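Local atomic coordinates of periplasmic beta-glucosidase (Pseudomonas aeruginosa, PDB entry 6R5T), a protein that probably hydrolyses terminal, non-reducing beta-D-glucosyl residues in the periplasm, releasing beta-D-glucose. Residues V193-S196 and L197-F201; L326-D329 and P330-L334. The protein carries 1 engineered substitution. All coordinates share one frame; numbering follows the deposited sequence.

Contact 1 (V193-S196 and L197-F201); sequences VDMS and LPRMF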
ATOM      1  N   VAL A 193       1.428  -2.529  10.348  1.00 11.47           N
ATOM      2  CA  VAL A 193       1.857  -3.557   9.400  1.00 12.64           C
ATOM      3  C   VAL A 193       0.863  -4.673   9.451  1.00 13.45           C
ATOM      4  O   VAL A 193       0.548  -5.195  10.547  1.00 12.88           O
ATOM      5  CB  VAL A 193       3.287  -4.058   9.637  1.00 12.83           C
ATOM      6  CG1 VAL A 193       3.630  -5.218   8.709  1.00 14.53           C
ATOM      7  CG2 VAL A 193       4.298  -2.920   9.496  1.00 12.23           C
ATOM      8  N   ASP A 194       0.345  -5.008   8.284  1.00 14.51           N
ATOM      9  CA  ASP A 194      -0.701  -6.048   8.212  1.00 14.21           C
ATOM     10  C   ASP A 194      -0.367  -6.921   7.026  1.00 14.40           C
ATOM     11  O   ASP A 194      -0.243  -6.363   5.920  1.00 15.90           O
ATOM     12  CB  ASP A 194      -2.080  -5.407   8.123  1.00 15.77           C
ATOM     13  CG  ASP A 194      -3.170  -6.440   8.152  1.00 18.85           C
ATOM     14  OD1 ASP A 194      -3.475  -7.015   7.066  1.00 18.78           O
ATOM     15  OD2 ASP A 194      -3.668  -6.658   9.248  1.00 20.31           O
ATOM     16  N   MET A 195      -0.151  -8.220   7.232  1.00 13.68           N
ATOM     17  CA  MET A 195       0.210  -9.087   6.111  1.00 15.16           C
ATOM     18  C   MET A 195      -0.123 -10.536   6.455  1.00 14.17           C
ATOM     19  O   MET A 195      -0.269 -10.889   7.607  1.00 14.38           O
ATOM     20  CB  MET A 195       1.687  -8.953   5.688  1.00 17.73           C
ATOM     21  CG  MET A 195       2.672  -9.496   6.632  1.00 17.85           C
ATOM     22  SD  MET A 195       4.414  -9.488   6.049  1.00 16.06           S
ATOM     23  CE  MET A 195       4.670  -7.714   5.899  1.00 16.68           C
ATOM     24  N   SER A 196      -0.262 -11.335   5.415  1.00 14.58           N
ATOM     25  CA  SER A 196      -0.545 -12.774   5.574  1.00 14.38           C
ATOM     26  C   SER A 196       0.645 -13.492   6.205  1.00 15.41           C
ATOM     27  O   SER A 196       1.824 -13.074   6.041  1.00 14.06           O
ATOM     28  CB  SER A 196      -0.917 -13.396   4.234  1.00 14.42           C
ATOM     29  OG  SER A 196       0.259 -13.604   3.420  1.00 15.37           O
ATOM     30  N   LEU A 197       0.367 -14.632   6.793  1.00 15.07           N
ATOM     31  CA  LEU A 197       1.472 -15.427   7.339  1.00 16.37           C
ATOM     32  C   LEU A 197       2.337 -15.983   6.230  1.00 15.59           C
ATOM     33  O   LEU A 197       3.567 -16.013   6.385  1.00 14.34           O
ATOM     34  CB  LEU A 197       0.936 -16.474   8.308  1.00 17.22           C
ATOM     35  CG  LEU A 197       0.333 -15.876   9.585  1.00 23.49           C
ATOM     36  CD1 LEU A 197      -0.365 -16.963  10.406  1.00 26.92           C
ATOM     37  CD2 LEU A 197       1.403 -15.175  10.430  1.00 26.86           C
ATOM     38  N   PRO A 198       1.811 -16.500   5.086  1.00 16.72           N
ATOM     39  CA  PRO A 198       2.731 -16.967   4.064  1.00 16.50           C
ATOM     40  C   PRO A 198       3.690 -15.873   3.582  1.00 15.66           C
ATOM     41  O   PRO A 198       4.857 -16.166   3.334  1.00 16.75           O
ATOM     42  CB  PRO A 198       1.791 -17.497   2.976  1.00 16.72           C
ATOM     43  CG  PRO A 198       0.582 -17.908   3.738  1.00 18.15           C
ATOM     44  CD  PRO A 198       0.403 -16.819   4.781  1.00 15.98           C
ATOM     45  N   ARG A 199       3.207 -14.645   3.420  1.00 14.55           N
ATOM     46  CA  ARG A 199       4.095 -13.532   2.963  1.00 16.05           C
ATOM     47  C   ARG A 199       5.146 -13.252   4.055  1.00 13.26           C
ATOM     48  O   ARG A 199       6.345 -13.021   3.770  1.00 14.04           O
ATOM     49  CB  ARG A 199       3.299 -12.281   2.613  1.00 15.78           C
ATOM     50  CG  ARG A 199       4.154 -11.067   2.328  1.00 16.02           C
ATOM     51  CD  ARG A 199       3.369  -9.840   1.897  1.00 19.15           C
ATOM     52  NE  ARG A 199       2.936  -9.940   0.515  1.00 20.61           N
ATOM     53  CZ  ARG A 199       2.431  -8.911  -0.180  1.00 21.00           C
ATOM     54  NH1 ARG A 199       2.224  -7.745   0.386  1.00 24.09           N
ATOM     55  NH2 ARG A 199       2.111  -9.064  -1.438  1.00 25.43           N
ATOM     56  N   MET A 200       4.691 -13.218   5.288  1.00 14.26           N
ATOM     57  CA  MET A 200       5.586 -12.954   6.431  1.00 13.34           C
ATOM     58  C   MET A 200       6.717 -13.988   6.439  1.00 14.16           C
ATOM     59  O   MET A 200       7.924 -13.642   6.496  1.00 14.59           O
ATOM     60  CB  MET A 200       4.754 -12.980   7.721  1.00 15.44           C
ATOM     61  CG  MET A 200       5.395 -12.313   8.840  1.00 18.15           C
ATOM     62  SD  MET A 200       4.386 -12.557  10.341  1.00 17.74           S
ATOM     63  CE  MET A 200       2.871 -11.709  10.010  1.00 15.83           C
ATOM     64  N   PHE A 201       6.364 -15.277   6.368  1.00 13.86           N
ATOM     65  CA  PHE A 201       7.357 -16.356   6.483  1.00 14.36           C
ATOM     66  C   PHE A 201       8.268 -16.440   5.266  1.00 14.58           C
ATOM     67  O   PHE A 201       9.480 -16.678   5.417  1.00 16.52           O
ATOM     68  CB  PHE A 201       6.659 -17.680   6.783  1.00 14.98           C
ATOM     69  CG  PHE A 201       6.390 -17.850   8.261  1.00 17.58           C
ATOM     70  CD1 PHE A 201       5.365 -17.192   8.874  1.00 18.13           C
ATOM     71  CD2 PHE A 201       7.348 -18.439   9.067  1.00 25.59           C
ATOM     72  CE1 PHE A 201       5.149 -17.311  10.241  1.00 20.43           C
ATOM     73  CE2 PHE A 201       7.186 -18.491  10.448  1.00 28.06           C
ATOM     74  CZ  PHE A 201       6.059 -17.961  11.022  1.00 24.64           C
TER

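Contact 2 (L326-D329 and P330-L334); sequences LFAD and PYRRL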
ATOM      1  N   LEU A 326      33.140  -9.552  29.447  1.00 17.93           N
ATOM      2  CA  LEU A 326      33.129  -8.451  30.427  1.00 16.82           C
ATOM      3  C   LEU A 326      33.269  -8.986  31.856  1.00 16.88           C
ATOM      4  O   LEU A 326      33.691  -8.214  32.693  1.00 19.81           O
ATOM      5  CB  LEU A 326      31.897  -7.574  30.218  1.00 16.78           C
ATOM      6  CG  LEU A 326      31.896  -6.829  28.879  1.00 17.08           C
ATOM      7  CD1 LEU A 326      30.499  -6.254  28.620  1.00 18.56           C
ATOM      8  CD2 LEU A 326      32.921  -5.696  28.843  1.00 18.62           C
ATOM      9  N   PHE A 327      32.918 -10.222  32.113  1.00 18.35           N
ATOM     10  CA  PHE A 327      33.167 -10.800  33.468  1.00 20.36           C
ATOM     11  C   PHE A 327      34.649 -11.154  33.602  1.00 26.15           C
ATOM     12  O   PHE A 327      35.162 -11.101  34.719  1.00 27.76           O
ATOM     13  CB  PHE A 327      32.300 -12.000  33.757  1.00 20.02           C
ATOM     14  CG  PHE A 327      30.870 -11.648  34.020  1.00 17.93           C
ATOM     15  CD1 PHE A 327      30.533 -10.982  35.185  1.00 18.46           C
ATOM     16  CD2 PHE A 327      29.882 -11.917  33.099  1.00 17.92           C
ATOM     17  CE1 PHE A 327      29.227 -10.618  35.458  1.00 20.49           C
ATOM     18  CE2 PHE A 327      28.570 -11.597  33.386  1.00 19.39           C
ATOM     19  CZ  PHE A 327      28.239 -10.907  34.536  1.00 19.27           C
ATOM     20  N   ALA A 328      35.344 -11.435  32.504  1.00 22.99           N
ATOM     21  CA  ALA A 328      36.790 -11.767  32.550  1.00 21.49           C
ATOM     22  C   ALA A 328      37.604 -10.485  32.676  1.00 24.27           C
ATOM     23  O   ALA A 328      38.593 -10.448  33.425  1.00 22.62           O
ATOM     24  CB  ALA A 328      37.152 -12.575  31.330  1.00 21.50           C
ATOM     25  N   ASP A 329      37.202  -9.419  31.968  1.00 21.73           N
ATOM     26  CA  ASP A 329      37.846  -8.103  32.084  1.00 21.30           C
ATOM     27  C   ASP A 329      36.874  -7.053  31.581  1.00 22.00           C
ATOM     28  O   ASP A 329      36.709  -6.898  30.364  1.00 22.05           O
ATOM     29  CB  ASP A 329      39.156  -8.043  31.297  1.00 24.98           C
ATOM     30  CG  ASP A 329      39.871  -6.693  31.341  1.00 22.31           C
ATOM     31  OD1 ASP A 329      39.481  -5.804  32.145  1.00 25.49           O
ATOM     32  OD2 ASP A 329      40.810  -6.536  30.528  1.00 28.14           O
ATOM     33  N   PRO A 330      36.288  -6.274  32.503  1.00 21.78           N
ATOM     34  CA  PRO A 330      35.342  -5.215  32.161  1.00 21.06           C
ATOM     35  C   PRO A 330      35.993  -4.117  31.318  1.00 21.87           C
ATOM     36  O   PRO A 330      35.244  -3.289  30.724  1.00 19.51           O
ATOM     37  CB  PRO A 330      34.832  -4.649  33.479  1.00 21.68           C
ATOM     38  CG  PRO A 330      35.582  -5.370  34.572  1.00 25.46           C
ATOM     39  CD  PRO A 330      36.457  -6.427  33.959  1.00 22.91           C
ATOM     40  N   TYR A 331      37.344  -4.060  31.311  1.00 21.42           N
ATOM     41  CA  TYR A 331      38.108  -3.017  30.583  1.00 20.03           C
ATOM     42  C   TYR A 331      38.759  -3.571  29.317  1.00 19.87           C
ATOM     43  O   TYR A 331      39.637  -2.889  28.760  1.00 21.04           O
ATOM     44  CB  TYR A 331      39.135  -2.341  31.507  1.00 22.59           C
ATOM     45  CG  TYR A 331      38.506  -1.627  32.677  1.00 22.08           C
ATOM     46  CD1 TYR A 331      38.035  -0.339  32.570  1.00 23.68           C
ATOM     47  CD2 TYR A 331      38.300  -2.289  33.876  1.00 26.81           C
ATOM     48  CE1 TYR A 331      37.446   0.321  33.633  1.00 27.31           C
ATOM     49  CE2 TYR A 331      37.684  -1.664  34.948  1.00 24.87           C
ATOM     50  CZ  TYR A 331      37.264  -0.354  34.832  1.00 29.52           C
ATOM     51  OH  TYR A 331      36.666   0.289  35.869  1.00 32.30           O
ATOM     52  N   ARG A 332      38.315  -4.714  28.819  1.00 19.93           N
ATOM     53  CA  ARG A 332      39.008  -5.376  27.679  1.00 21.43           C
ATOM     54  C   ARG A 332      38.940  -4.529  26.406  1.00 21.68           C
ATOM     55  O   ARG A 332      39.875  -4.647  25.586  1.00 22.18           O
ATOM     56  CB  ARG A 332      38.461  -6.772  27.456  1.00 21.37           C
ATOM     57  CG  ARG A 332      36.998  -6.826  27.017  1.00 21.48           C
ATOM     58  CD  ARG A 332      36.379  -8.190  27.183  1.00 21.88           C
ATOM     59  NE  ARG A 332      37.157  -9.216  26.523  1.00 27.66           N
ATOM     60  CZ  ARG A 332      37.985 -10.095  27.113  1.00 26.04           C
ATOM     61  NH1 ARG A 332      38.079 -10.168  28.423  1.00 26.39           N
ATOM     62  NH2 ARG A 332      38.659 -10.945  26.385  1.00 26.75           N
ATOM     63  N   ARG A 333      37.936  -3.652  26.253  1.00 20.78           N
ATOM     64  CA  ARG A 333      37.860  -2.742  25.079  1.00 19.46           C
ATOM     65  C   ARG A 333      38.289  -1.323  25.457  1.00 19.92           C
ATOM     66  O   ARG A 333      38.083  -0.403  24.661  1.00 20.67           O
ATOM     67  CB  ARG A 333      36.429  -2.791  24.508  1.00 16.89           C
ATOM     68  CG  ARG A 333      36.074  -4.159  23.969  1.00 17.05           C
ATOM     69  CD  ARG A 333      34.670  -4.158  23.320  1.00 16.08           C
ATOM     70  NE  ARG A 333      34.474  -5.455  22.752  1.00 16.55           N
ATOM     71  CZ  ARG A 333      34.113  -6.561  23.409  1.00 16.71           C
ATOM     72  NH1 ARG A 333      33.672  -6.517  24.653  1.00 16.94           N
ATOM     73  NH2 ARG A 333      34.086  -7.691  22.763  1.00 21.02           N
ATOM     74  N   LEU A 334      38.867  -1.124  26.663  1.00 20.62           N
ATOM     75  CA  LEU A 334      39.122   0.235  27.204  1.00 20.06           C
ATOM     76  C   LEU A 334      40.613   0.485  27.470  1.00 22.15           C
ATOM     77  O   LEU A 334      40.900   1.497  28.080  1.00 23.73           O
ATOM     78  CB  LEU A 334      38.266   0.394  28.451  1.00 22.21           C
ATOM     79  CG  LEU A 334      36.774   0.422  28.154  1.00 22.31           C
ATOM     80  CD1 LEU A 334      35.960   0.357  29.423  1.00 22.11           C
ATOM     81  CD2 LEU A 334      36.443   1.679  27.371  1.00 21.83           C
TER
HETATM   82  O   HOH W   1      42.368  -4.178  30.018  1.00 45.93           O

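Contact 1 (V193-S196 and L197-F201)
M195 lays its sulfur over the backbone of M200, SD standing 3.7 Å from M200 CA. Its CG sits between the backbone N and the carbonyl carbon (chi1 70°), which with an extended chi2 brings SD to the start of helix 197-204, while the bend at chi3 carries the methyl away from M200. The two methionines cross at a slant and touch at both ends: M195 SD is 3.9 Å from M200 CB, and M200 CE returns to within 4.0 Å of M195 CG. Y204 packs on M195, and W236 of helix 235-245 on M200.

The next residue, S196, is a worked example of an N-cap. Its OG accepts from R199 N at 3.1 Å, an almost straight bond (N-H...O 160°) to an amide of the first turn. The hydroxyl reaches that amide because chi1 (77°) tucks OG into the gap flanked by its own N and carbonyl carbon. The carbonyl of the same serine starts the helical ladder: S196 O takes M200 N at 3.0 Å, and F201 N to L197 O follows. P198, with no N-H to offer, fits this first turn. The helix follows strand 172-178 of the parallel barrel sheet in the family 3 N-terminal (TIM-barrel) domain.

The cap also lies at the dimer interface. S196 OG bonds to D194 OD2 of the second subunit, and the reverse pair also forms, while R199 NH2 forms a salt bridge with E185 of the second subunit. The serine hydroxyl thus accepts from a helix amide and probably donates to a carboxylate, so one buried oxygen caps the start of the helix and links the subunits; accepting the R199 N-H would be expected to make it a better donor to that carboxylate.

Contact 2 (L326-D329 and P330-L334)
Two type I turns follow in succession, D329 to R332 and Y331 to L334, the first closed by R332 N on D329 O (3.1 Å) and the second by L334 N on Y331 O. Ahead of them, residues 326-328 keep helical backbone angles, but P330 has no hydrogen to give L326 O, although P330 N and L326 O lie 3.2 Å apart.

D329 reinforces the first turn with its side chain, making an Asx turn on an Asp-Pro pair. With CG anti to the backbone N (chi1 179°), the carboxylate swings over the turn, and OD1 receives Y331 N at 2.9 Å. The amide comes from well above the carboxylate plane, 62° out of it. A water molecule lies beside the other oxygen, 2.9 Å from D329 OD2.

R332 takes a different route round the same residue. Its CG stands between the backbone N and the carbonyl carbon (chi1 65°), which runs the aliphatic part alongside D329 O, with CD at 3.4 Å from that oxygen. The guanidinium then presents its edge to D329 N, while A328 CB approaches NH1 obliquely. R332 NE bonds to A166 O, and the charged ends of D329 and R332 do not meet: OD2 and NH1 are 5.0 Å apart. On another flank L326 brings CD2 to 3.8 Å from P330 O and toward the edge of the R333 guanidinium.

The two turns follow helix 307-323 after a short connection and pass beside helix 55-65, where D63 bonds to the Y331 hydroxyl, R59 and Q62 pack on the Y331 side chain, and I58 touches L334. F327 remains against helix 307-323, while R333 reaches D120 in a salt bridge and S170 O, just ahead of strands 121-122 and 172-178 of the parallel TIM-barrel sheet.

Both contacts are local and partly buried, yet their centres lie about 42 Å apart and their nearest atoms about 31 Å. Contact 1 begins a helix on the path from strand 172-178 to strand 218-221 and faces the second subunit; its methionines and S196 are buried. Contact 2 follows helix 307-323 and meets no other protein chain of the assembly; L326 and R333 are buried, A328 exposed. In each, a small polar side chain takes a backbone amide, a serine hydroxyl at a helix start and a carboxylate in a turn. Two arginines of contact 2 are held by groups of their own chain, whereas R199 of contact 1 pairs with the second subunit. The two share no helix or strand.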